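Local coordinates for protein beta 1-3 glucanase (Clostridium beijerinckii NCIMB 8052, PDB 5H4E) that probably hydrolyses beta-1,3-glucans, as a glycoside hydrolase of family 64, at residues T175-Y189 and F333-K345. Numbering follows the deposited sequence.
Sequences TYGDTGTRADLMNAY and FAKFWHDHSYENK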
# COMPACT_ATOMS: atom_id res chain seq x y z
N THR A 175 -8.01 13.58 7.85
CA THR A 175 -6.77 13.70 7.08
C THR A 175 -5.73 12.72 7.60
O THR A 175 -5.31 12.80 8.75
CB THR A 175 -6.20 15.14 7.13
OG1 THR A 175 -7.16 16.05 6.60
CG2 THR A 175 -4.90 15.26 6.32
N TYR A 176 -5.33 11.77 6.75
CA TYR A 176 -4.30 10.80 7.10
C TYR A 176 -3.15 10.84 6.09
O TYR A 176 -3.39 10.93 4.89
CB TYR A 176 -4.86 9.38 7.15
CG TYR A 176 -5.91 9.13 8.20
CD1 TYR A 176 -5.97 9.90 9.36
CD2 TYR A 176 -6.83 8.10 8.05
CE1 TYR A 176 -6.94 9.66 10.33
CE2 TYR A 176 -7.80 7.85 9.02
CZ TYR A 176 -7.85 8.64 10.15
OH TYR A 176 -8.80 8.41 11.12
N GLY A 177 -1.92 10.77 6.60
CA GLY A 177 -0.75 10.68 5.75
C GLY A 177 0.50 11.14 6.47
O GLY A 177 0.52 11.22 7.71
N ASP A 178 1.56 11.41 5.71
CA ASP A 178 2.86 11.78 6.27
C ASP A 178 2.84 13.15 6.92
O ASP A 178 2.11 14.04 6.48
CB ASP A 178 3.94 11.81 5.19
CG ASP A 178 3.97 10.54 4.38
OD1 ASP A 178 3.82 9.45 4.97
OD2 ASP A 178 4.13 10.63 3.15
N THR A 179 3.69 13.34 7.92
CA THR A 179 3.97 14.67 8.44
C THR A 179 5.45 14.96 8.27
O THR A 179 6.28 14.09 8.48
CB THR A 179 3.62 14.82 9.93
OG1 THR A 179 4.46 13.94 10.70
CG2 THR A 179 2.17 14.46 10.15
N GLY A 180 5.78 16.19 7.88
CA GLY A 180 7.18 16.57 7.76
C GLY A 180 7.63 16.72 6.32
O GLY A 180 6.93 16.29 5.40
N THR A 181 8.79 17.34 6.14
CA THR A 181 9.41 17.48 4.82
C THR A 181 10.19 16.23 4.42
O THR A 181 10.58 15.41 5.26
CB THR A 181 10.39 18.68 4.76
OG1 THR A 181 11.59 18.33 5.47
CG2 THR A 181 9.77 19.94 5.37
N ARG A 182 10.42 16.09 3.12
CA ARG A 182 11.14 14.95 2.59
C ARG A 182 12.55 14.85 3.19
O ARG A 182 12.92 13.79 3.71
CB ARG A 182 11.20 15.05 1.07
CG ARG A 182 11.78 13.81 0.40
CD ARG A 182 11.76 13.98 -1.13
NE ARG A 182 12.35 12.84 -1.83
CZ ARG A 182 13.62 12.77 -2.24
NH1 ARG A 182 14.04 11.69 -2.88
NH2 ARG A 182 14.46 13.79 -2.04
N ALA A 183 13.31 15.94 3.12
CA ALA A 183 14.67 15.98 3.66
C ALA A 183 14.69 15.58 5.13
O ALA A 183 15.52 14.78 5.55
CB ALA A 183 15.28 17.37 3.48
N ASP A 184 13.79 16.15 5.92
CA ASP A 184 13.77 15.84 7.35
C ASP A 184 13.40 14.39 7.61
O ASP A 184 13.96 13.77 8.50
CB ASP A 184 12.80 16.74 8.11
CG ASP A 184 13.31 18.15 8.26
OD1 ASP A 184 14.50 18.42 7.95
OD2 ASP A 184 12.51 19.00 8.70
N LEU A 185 12.46 13.84 6.83
CA LEU A 185 12.04 12.46 7.03
C LEU A 185 13.14 11.47 6.64
O LEU A 185 13.40 10.49 7.36
CB LEU A 185 10.75 12.18 6.25
CG LEU A 185 9.48 12.81 6.82
CD1 LEU A 185 8.34 12.76 5.79
CD2 LEU A 185 9.07 12.12 8.13
N MET A 186 13.78 11.71 5.50
CA MET A 186 14.94 10.93 5.07
C MET A 186 16.04 10.89 6.13
O MET A 186 16.54 9.82 6.48
CB MET A 186 15.53 11.51 3.78
CG MET A 186 14.61 11.51 2.59
SD MET A 186 14.41 9.86 1.94
CE MET A 186 13.86 10.23 0.28
N ASN A 187 16.42 12.06 6.62
CA ASN A 187 17.48 12.15 7.63
C ASN A 187 17.08 11.48 8.94
O ASN A 187 17.87 10.73 9.51
CB ASN A 187 17.85 13.61 7.87
CG ASN A 187 18.52 14.26 6.67
OD1 ASN A 187 19.18 13.58 5.87
ND2 ASN A 187 18.38 15.57 6.54
N ALA A 188 15.87 11.76 9.41
CA ALA A 188 15.37 11.14 10.64
C ALA A 188 15.33 9.63 10.52
O ALA A 188 15.70 8.94 11.46
CB ALA A 188 14.00 11.67 10.99
N TYR A 189 14.86 9.12 9.38
CA TYR A 189 14.82 7.67 9.18
C TYR A 189 16.20 7.05 9.41
O TYR A 189 16.35 6.11 10.18
CB TYR A 189 14.29 7.32 7.77
CG TYR A 189 14.25 5.82 7.51
CD1 TYR A 189 15.39 5.13 7.13
CD2 TYR A 189 13.07 5.10 7.67
CE1 TYR A 189 15.37 3.78 6.91
CE2 TYR A 189 13.04 3.73 7.45
CZ TYR A 189 14.21 3.08 7.07
OH TYR A 189 14.20 1.72 6.85
N PHE A 333 10.84 -0.26 9.67
CA PHE A 333 10.40 0.59 8.56
C PHE A 333 8.94 1.06 8.80
O PHE A 333 8.66 2.26 8.81
CB PHE A 333 10.54 -0.19 7.24
CG PHE A 333 9.94 0.50 6.02
CD1 PHE A 333 8.62 0.27 5.66
CD2 PHE A 333 10.72 1.35 5.24
CE1 PHE A 333 8.06 0.90 4.54
CE2 PHE A 333 10.17 1.98 4.11
CZ PHE A 333 8.84 1.75 3.76
N ALA A 334 8.03 0.12 9.03
CA ALA A 334 6.63 0.46 9.24
C ALA A 334 6.47 1.39 10.44
O ALA A 334 5.75 2.39 10.37
CB ALA A 334 5.79 -0.80 9.46
N LYS A 335 7.14 1.05 11.53
CA LYS A 335 7.07 1.85 12.76
C LYS A 335 7.49 3.30 12.50
O LYS A 335 6.86 4.23 13.02
CB LYS A 335 7.91 1.21 13.85
CG LYS A 335 8.13 2.06 15.13
CD LYS A 335 6.84 2.48 15.85
CE LYS A 335 7.16 3.01 17.27
NZ LYS A 335 5.95 3.56 17.97
N PHE A 336 8.53 3.51 11.69
CA PHE A 336 8.93 4.88 11.39
C PHE A 336 7.77 5.71 10.80
O PHE A 336 7.56 6.87 11.19
CB PHE A 336 10.13 4.94 10.43
CG PHE A 336 10.70 6.33 10.29
CD1 PHE A 336 10.35 7.14 9.22
CD2 PHE A 336 11.54 6.84 11.27
CE1 PHE A 336 10.85 8.44 9.12
CE2 PHE A 336 12.04 8.13 11.17
CZ PHE A 336 11.69 8.93 10.09
N TRP A 337 7.02 5.15 9.86
CA TRP A 337 5.98 5.95 9.21
C TRP A 337 4.84 6.22 10.20
O TRP A 337 4.29 7.32 10.23
CB TRP A 337 5.52 5.28 7.88
CG TRP A 337 6.75 5.06 7.05
CD1 TRP A 337 7.31 3.87 6.68
CD2 TRP A 337 7.67 6.08 6.62
NE1 TRP A 337 8.50 4.09 6.01
CE2 TRP A 337 8.74 5.44 5.97
CE3 TRP A 337 7.67 7.48 6.71
CZ2 TRP A 337 9.80 6.15 5.42
CZ3 TRP A 337 8.72 8.18 6.18
CH2 TRP A 337 9.77 7.51 5.54
N HIS A 338 4.55 5.25 11.06
CA HIS A 338 3.56 5.49 12.10
C HIS A 338 4.01 6.65 12.98
O HIS A 338 3.21 7.51 13.36
CB HIS A 338 3.32 4.23 12.94
CG HIS A 338 2.53 3.18 12.21
ND1 HIS A 338 1.16 3.22 12.12
CD2 HIS A 338 2.93 2.09 11.51
CE1 HIS A 338 0.74 2.19 11.40
NE2 HIS A 338 1.80 1.49 11.02
N ASP A 339 5.31 6.71 13.27
CA ASP A 339 5.83 7.75 14.16
C ASP A 339 5.89 9.10 13.46
O ASP A 339 6.14 10.13 14.09
CB ASP A 339 7.22 7.38 14.69
CG ASP A 339 7.17 6.34 15.79
OD1 ASP A 339 6.08 6.10 16.36
OD2 ASP A 339 8.23 5.76 16.10
N HIS A 340 5.65 9.11 12.15
CA HIS A 340 5.65 10.36 11.38
C HIS A 340 4.43 10.47 10.48
O HIS A 340 4.53 10.58 9.27
CB HIS A 340 6.95 10.47 10.57
CG HIS A 340 8.16 10.52 11.43
ND1 HIS A 340 8.74 9.39 11.97
CD2 HIS A 340 8.86 11.57 11.93
CE1 HIS A 340 9.76 9.74 12.73
NE2 HIS A 340 9.85 11.06 12.72
N SER A 341 3.25 10.46 11.10
CA SER A 341 2.00 10.56 10.37
C SER A 341 0.93 11.12 11.29
O SER A 341 1.08 11.07 12.51
CB SER A 341 1.57 9.20 9.83
OG SER A 341 1.38 8.28 10.89
N TYR A 342 -0.15 11.64 10.72
CA TYR A 342 -1.26 12.13 11.52
C TYR A 342 -1.90 11.00 12.32
O TYR A 342 -2.27 9.97 11.74
CB TYR A 342 -2.31 12.81 10.64
CG TYR A 342 -1.80 14.06 9.96
CD1 TYR A 342 -1.58 15.23 10.68
CD2 TYR A 342 -1.54 14.08 8.59
CE1 TYR A 342 -1.11 16.38 10.05
CE2 TYR A 342 -1.08 15.23 7.95
CZ TYR A 342 -0.86 16.37 8.69
OH TYR A 342 -0.40 17.50 8.05
N GLU A 343 -2.00 11.19 13.63
CA GLU A 343 -2.61 10.21 14.54
C GLU A 343 -1.95 8.84 14.45
O GLU A 343 -2.58 7.82 14.75
CB GLU A 343 -4.10 10.07 14.25
CG GLU A 343 -4.86 11.36 14.40
CD GLU A 343 -6.34 11.18 14.15
OE1 GLU A 343 -6.91 10.18 14.63
OE2 GLU A 343 -6.95 12.04 13.49
N ASN A 344 -0.68 8.83 14.06
CA ASN A 344 0.08 7.60 13.87
C ASN A 344 -0.57 6.57 12.95
O ASN A 344 -0.34 5.37 13.09
CB ASN A 344 0.37 6.96 15.23
CG ASN A 344 1.55 7.61 15.93
OD1 ASN A 344 1.74 8.83 15.86
ND2 ASN A 344 2.37 6.79 16.59
N LYS A 345 -1.37 7.06 11.99
CA LYS A 345 -2.05 6.20 11.02
C LYS A 345 -1.21 6.06 9.76
O LYS A 345 -0.92 7.05 9.09
CB LYS A 345 -3.42 6.77 10.65
CG LYS A 345 -4.35 7.02 11.81
CD LYS A 345 -5.07 5.77 12.21
CE LYS A 345 -6.23 6.13 13.14
NZ LYS A 345 -6.79 4.93 13.79
O HOH W 1 -5.78 13.38 11.47
O HOH W 2 -8.93 9.40 13.39
O HOH W 3 -2.07 9.62 9.07
O HOH W 4 3.88 8.30 7.25
O HOH W 5 2.04 17.01 6.60
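Tyr342 lies against the end of strand 173-177 and the turn that follows it. Its CB sits 3.5 Å from Thr175 O. In the ring, CD2 is 3.6 Å from Gly177 O, and CE2 comes near Asp178 O. One face carries the methyl of Thr179, whose CG2 stands 3.7 Å from the ring centroid, almost on the normal, a CH-pi contact. At the tip, OH shares water 5 with Asp178 O. The methyl over the face and the water at the hydroxyl limit how the ring can turn.

Two backbone hydrogen bonds join the segments here. Tyr342 N donates to Gly177 O at 3.1 Å. Thr179 N donates to His340 O at 3.2 Å. Together they make a single bridge between Asp178 and Ser341.

Farther along, Lys345 lays CG over one face of the Tyr176 ring. Glu343 OE2 lies at the edge of that ring and also pairs with Lys174. Water 2 links Tyr176 OH to Glu343 OE1.

The helices meet through aromatic rings. Phe336 CG is anti to its backbone N (chi1 -170°), and the ring projects at helix 182-192. Tyr189 CA lies over one face, 3.8 Å from the Phe336 ring centroid, a CH-pi contact. The Tyr189 ring presents its edge to the face of Phe336 (T-shaped, planes at 75°). The opposite face is covered by His340 ND1, which donates to Phe336 O in the imidazole plane. Leu185 CD2 packs on His340 CB at 3.6 Å. Tyr189 OH is hydrogen-bonded to Phe197 O.

The arrangement is a single beta bridge beside an aromatic helix-helix interface. The bridge ties the segment after helix 332-339 to the end of strand 173-177, an outermost strand of the five-stranded mixed sheet, and the rings pack helix 332-339 on helix 182-192, within the GH64 beta-1,3-glucanase domain.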